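Methyltransferase 1 (Methanosarcina barkeri, PDB 2I2X) transfers the methyl group of methanol to the cob(I)amide cofactor carried by its partner protein MtaC, an early step of methanogenesis from methanol. Local coordinates at residues L358-R361 / Y362-P365. Residues are numbered along the deposited sequence; the frame is centred on the assembly and turned at random.
Sequences LSDR and YRDP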
ATOM      1  N   LEU A 358      23.029   3.848  -5.588  1.00  6.39           N
ATOM      2  CA  LEU A 358      23.164   4.736  -6.770  1.00  6.75           C
ATOM      3  C   LEU A 358      21.816   5.298  -7.282  1.00  6.91           C
ATOM      4  O   LEU A 358      21.738   6.455  -7.767  1.00  6.43           O
ATOM      5  CB  LEU A 358      23.943   4.044  -7.913  1.00  6.22           C
ATOM      6  CG  LEU A 358      24.223   4.901  -9.150  1.00  6.29           C
ATOM      7  CD1 LEU A 358      24.980   6.190  -8.775  1.00  2.97           C
ATOM      8  CD2 LEU A 358      24.996   4.113 -10.224  1.00  4.91           C
ATOM      9  N   SER A 359      20.781   4.470  -7.174  1.00  7.08           N
ATOM     10  CA  SER A 359      19.385   4.854  -7.450  1.00  8.21           C
ATOM     11  C   SER A 359      19.027   6.255  -6.940  1.00  7.91           C
ATOM     12  O   SER A 359      18.405   7.071  -7.641  1.00  8.34           O
ATOM     13  CB  SER A 359      18.458   3.829  -6.786  1.00  8.06           C
ATOM     14  OG  SER A 359      17.110   4.292  -6.743  1.00 13.72           O
ATOM     15  N   ASP A 360      19.418   6.533  -5.711  1.00  7.61           N
ATOM     16  CA  ASP A 360      18.954   7.728  -5.042  1.00  7.46           C
ATOM     17  C   ASP A 360      20.068   8.700  -4.699  1.00  8.14           C
ATOM     18  O   ASP A 360      19.768   9.813  -4.301  1.00  8.68           O
ATOM     19  CB  ASP A 360      18.203   7.343  -3.765  1.00  7.31           C
ATOM     20  CG  ASP A 360      16.944   6.538  -4.049  1.00  4.81           C
ATOM     21  OD1 ASP A 360      16.378   6.715  -5.133  1.00  2.28           O
ATOM     22  OD2 ASP A 360      16.501   5.745  -3.183  1.00  4.18           O
ATOM     23  N   ARG A 361      21.337   8.298  -4.861  1.00  7.86           N
ATOM     24  CA  ARG A 361      22.457   9.167  -4.522  1.00  8.35           C
ATOM     25  C   ARG A 361      22.276  10.618  -5.016  1.00  7.92           C
ATOM     26  O   ARG A 361      22.698  11.562  -4.309  1.00  7.26           O
ATOM     27  CB  ARG A 361      23.845   8.590  -4.975  1.00  8.75           C
ATOM     28  CG  ARG A 361      24.992   9.663  -4.954  1.00 10.68           C
ATOM     29  CD  ARG A 361      26.409   9.185  -5.382  1.00 11.05           C
ATOM     30  NE  ARG A 361      26.826   8.308  -4.334  1.00 14.72           N
ATOM     31  CZ  ARG A 361      27.887   8.418  -3.553  1.00 13.44           C
ATOM     32  NH1 ARG A 361      28.791   9.372  -3.709  1.00 10.84           N
ATOM     33  NH2 ARG A 361      28.029   7.485  -2.619  1.00 13.20           N
ATOM     34  N   TYR A 362      21.669  10.800  -6.200  1.00  6.55           N
ATOM     35  CA  TYR A 362      21.597  12.150  -6.796  1.00  6.73           C
ATOM     36  C   TYR A 362      20.219  12.808  -6.690  1.00  6.64           C
ATOM     37  O   TYR A 362      20.014  13.959  -7.135  1.00  6.15           O
ATOM     38  CB  TYR A 362      22.136  12.171  -8.247  1.00  6.91           C
ATOM     39  CG  TYR A 362      23.611  11.782  -8.326  1.00  8.57           C
ATOM     40  CD1 TYR A 362      24.617  12.645  -7.854  1.00  8.00           C
ATOM     41  CD2 TYR A 362      23.998  10.532  -8.829  1.00  8.91           C
ATOM     42  CE1 TYR A 362      25.971  12.273  -7.902  1.00  8.06           C
ATOM     43  CE2 TYR A 362      25.338  10.151  -8.875  1.00  8.49           C
ATOM     44  CZ  TYR A 362      26.322  11.027  -8.428  1.00  8.45           C
ATOM     45  OH  TYR A 362      27.644  10.635  -8.480  1.00  6.97           O
ATOM     46  N   ARG A 363      19.288  12.084  -6.078  1.00  6.02           N
ATOM     47  CA  ARG A 363      17.953  12.581  -5.936  1.00  6.84           C
ATOM     48  C   ARG A 363      17.858  13.853  -5.092  1.00  7.29           C
ATOM     49  O   ARG A 363      17.019  14.698  -5.395  1.00  8.01           O
ATOM     50  CB  ARG A 363      17.037  11.506  -5.362  1.00  7.20           C
ATOM     51  CG  ARG A 363      15.559  11.579  -5.836  1.00  4.95           C
ATOM     52  CD  ARG A 363      14.806  10.332  -5.342  1.00  2.25           C
ATOM     53  NE  ARG A 363      15.206   9.214  -6.177  1.00  2.13           N
ATOM     54  CZ  ARG A 363      14.707   8.962  -7.390  1.00  2.00           C
ATOM     55  NH1 ARG A 363      13.775   9.750  -7.943  1.00  2.00           N
ATOM     56  NH2 ARG A 363      15.185   7.950  -8.070  1.00  2.00           N
ATOM     57  N   ASP A 364      18.699  13.991  -4.052  1.00  7.18           N
ATOM     58  CA  ASP A 364      18.555  15.054  -3.044  1.00  6.75           C
ATOM     59  C   ASP A 364      19.770  15.044  -2.116  1.00  6.60           C
ATOM     60  O   ASP A 364      20.367  13.989  -1.907  1.00  6.86           O
ATOM     61  CB  ASP A 364      17.321  14.786  -2.197  1.00  6.76           C
ATOM     62  CG  ASP A 364      16.811  16.018  -1.473  1.00  8.21           C
ATOM     63  OD1 ASP A 364      17.126  16.150  -0.271  1.00  9.76           O
ATOM     64  OD2 ASP A 364      16.104  16.862  -2.094  1.00  8.24           O
ATOM     65  N   PRO A 365      20.147  16.212  -1.545  1.00  6.28           N
ATOM     66  CA  PRO A 365      21.259  16.142  -0.598  1.00  5.54           C
ATOM     67  C   PRO A 365      20.972  15.253   0.606  1.00  5.04           C
ATOM     68  O   PRO A 365      21.904  14.678   1.179  1.00  4.43           O
ATOM     69  CB  PRO A 365      21.472  17.615  -0.187  1.00  4.86           C
ATOM     70  CG  PRO A 365      20.233  18.301  -0.538  1.00  4.68           C
ATOM     71  CD  PRO A 365      19.687  17.610  -1.735  1.00  5.86           C
TER
HETATM   72  O   HOH W   1      20.774   8.892  -8.164  1.00  3.80           O
HETATM   73  O   HOH W   2      29.100  11.445  -6.035  1.00 17.16           O
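R363 turns back onto D360 and S359 in the turn joining helix 349-361 to helix 365-368, two helices of MtaB, a TIM-barrel protein with an added helix bundle. Its N donates to O of D360 at 2.9 Å, and its CB lies near that same oxygen. From CB the chain is anti at chi2, and the bend at chi3 (-76°) brings NE within 3.0 Å of D360 OD1 in a salt bridge. The carboxylate and guanidinium planes stand 83° apart, and NE meets OD1 from above the carboxylate plane. At the tip, NH2 gives a weak, bent bond to S359 O, while NH1 reaches V76 O of the second MtaB subunit. Arginine suits this place because its several N-H groups serve both turn and subunit interface; aspartate suits its own, since OD2 remains to accept from N of N301 and L302. R361 CG sits over the centre of the Y362 ring in a CH-pi contact, 3.8 Å from the centroid, the two side chains running side by side. R361 NH2 forms a salt bridge with D373. Y362 OH hydrogen-bonds D3 OD2 of a neighbouring chain, and water 2 accepts from R361 NH1 at 3.1 Å and donates to Y362 OH at 3.0 Å.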